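Local coordinates for protein SsfS6 (Streptomyces sp. SF2575, PDB 4FZR) that belongs to the GT-B glycosyltransferase superfamily, with two Rossmann-like domains related to those of the erythromycin biosynthesis protein CIII family, at residues Pro70-Asp73 with Met74-Leu78. Residues are numbered along the deposited sequence; the frame is centred on the assembly and turned at random.
Sequences PSLD and MPEVL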
loop_
_atom_site.group_PDB
_atom_site.type_symbol
_atom_site.label_atom_id
_atom_site.label_comp_id
_atom_site.label_asym_id
_atom_site.label_seq_id
_atom_site.Cartn_x
_atom_site.Cartn_y
_atom_site.Cartn_z
ATOM N N PRO A 70 -14.406 -19.057 -3.572
ATOM C CA PRO A 70 -15.053 -18.679 -2.309
ATOM C C PRO A 70 -14.100 -18.790 -1.124
ATOM O O PRO A 70 -13.001 -19.318 -1.273
ATOM C CB PRO A 70 -16.188 -19.698 -2.179
ATOM C CG PRO A 70 -16.463 -20.146 -3.577
ATOM C CD PRO A 70 -15.131 -20.139 -4.263
ATOM N N SER A 71 -14.517 -18.294 0.037
ATOM C CA SER A 71 -13.686 -18.342 1.238
ATOM C C SER A 71 -13.120 -19.750 1.478
ATOM O O SER A 71 -13.795 -20.749 1.243
ATOM C CB SER A 71 -14.491 -17.875 2.453
ATOM O OG SER A 71 -13.728 -17.981 3.639
ATOM N N LEU A 72 -11.874 -19.819 1.940
ATOM C CA LEU A 72 -11.153 -21.086 2.045
ATOM C C LEU A 72 -10.058 -21.023 3.095
ATOM O O LEU A 72 -9.458 -19.978 3.313
ATOM C CB LEU A 72 -10.473 -21.398 0.713
ATOM C CG LEU A 72 -10.980 -22.536 -0.169
ATOM C CD1 LEU A 72 -9.931 -22.874 -1.217
ATOM C CD2 LEU A 72 -11.334 -23.767 0.637
ATOM N N ASP A 73 -9.777 -22.158 3.721
ATOM C CA ASP A 73 -8.599 -22.290 4.559
ATOM C C ASP A 73 -7.881 -23.557 4.132
ATOM O O ASP A 73 -8.464 -24.426 3.491
ATOM C CB ASP A 73 -8.981 -22.305 6.039
ATOM C CG ASP A 73 -9.597 -20.991 6.484
ATOM O OD1 ASP A 73 -9.206 -19.942 5.933
ATOM O OD2 ASP A 73 -10.478 -21.005 7.367
HETATM N N MSE A 74 -6.599 -23.640 4.446
HETATM C CA MSE A 74 -5.779 -24.732 3.940
HETATM C C MSE A 74 -6.210 -26.128 4.413
HETATM O O MSE A 74 -6.262 -27.057 3.608
HETATM C CB MSE A 74 -4.307 -24.486 4.269
HETATM C CG MSE A 74 -3.582 -23.641 3.233
HETATM SE SE MSE A 74 -3.665 -24.410 1.436
HETATM C CE MSE A 74 -3.227 -26.268 1.862
ATOM N N PRO A 75 -6.521 -26.284 5.713
ATOM C CA PRO A 75 -6.947 -27.601 6.208
ATOM C C PRO A 75 -8.065 -28.192 5.363
ATOM O O PRO A 75 -8.057 -29.383 5.053
ATOM C CB PRO A 75 -7.460 -27.293 7.616
ATOM C CG PRO A 75 -6.685 -26.095 8.036
ATOM C CD PRO A 75 -6.491 -25.276 6.788
ATOM N N GLU A 76 -9.019 -27.342 5.001
ATOM C CA GLU A 76 -10.118 -27.716 4.123
ATOM C C GLU A 76 -9.641 -28.531 2.924
ATOM O O GLU A 76 -10.288 -29.504 2.533
ATOM C CB GLU A 76 -10.803 -26.450 3.613
ATOM C CG GLU A 76 -12.301 -26.464 3.723
ATOM C CD GLU A 76 -12.887 -25.078 3.562
ATOM O OE1 GLU A 76 -12.317 -24.125 4.138
ATOM O OE2 GLU A 76 -13.907 -24.936 2.856
ATOM N N VAL A 77 -8.509 -28.131 2.346
ATOM C CA VAL A 77 -8.044 -28.701 1.082
ATOM C C VAL A 77 -6.915 -29.697 1.322
ATOM O O VAL A 77 -6.628 -30.548 0.481
ATOM C CB VAL A 77 -7.585 -27.598 0.066
ATOM C CG1 VAL A 77 -7.919 -26.202 0.578
ATOM C CG2 VAL A 77 -6.095 -27.708 -0.250
ATOM N N LEU A 78 -6.278 -29.585 2.480
ATOM C CA LEU A 78 -5.188 -30.473 2.850
ATOM C C LEU A 78 -5.714 -31.829 3.330
ATOM O O LEU A 78 -5.035 -32.848 3.196
ATOM C CB LEU A 78 -4.352 -29.823 3.952
ATOM C CG LEU A 78 -3.068 -30.547 4.351
ATOM C CD1 LEU A 78 -2.204 -30.854 3.137
ATOM C CD2 LEU A 78 -2.289 -29.715 5.355
#
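E76 reaches back from the first turn of helix 74-78 to the loop that leads into it, where its OE1 accepts a hydrogen bond from the backbone N of D73 at 3.2 Å. The bond is moderately bent, 152° at the hydrogen, and the N-H meets the carboxylate from above its plane, 40° out of it. CB of E76 faces the loop, and the chain, extended beyond CG, brings the carboxylate alongside L72. There CD2 of L72 lies 3.6 Å from CD of E76, the two side chains crossing at a slant. The same methyl approaches CG1 of V77 at 4.2 Å, an apolar touch on the buried side. O of D73 packs tightly against the helix, 3.1 Å from CB of E76 and 3.5 Å from CG1 of V77. This is the entry to a short helix in the N-terminal domain of the GT-B fold, following strand 65-67 at one edge of the parallel sheet. Within the turn, O of M74 accepts from both V77 N (2.8 Å) and L78 N. Helix 93-122 covers the inner face, with L107 against both L72 and M74, while N53 binds the backbone N of L72 through its OD1. The outer side is looser and exposed: CG of D73 lies anti to its carbonyl carbon, beside the backbone N (chi1 -64°), and its OD2 stays 4.9 Å from OE1 of E76, like charges that probably disfavour closer approach. On this side CB of D73 comes no nearer than 3.9 Å to the ring carbon CD of P75.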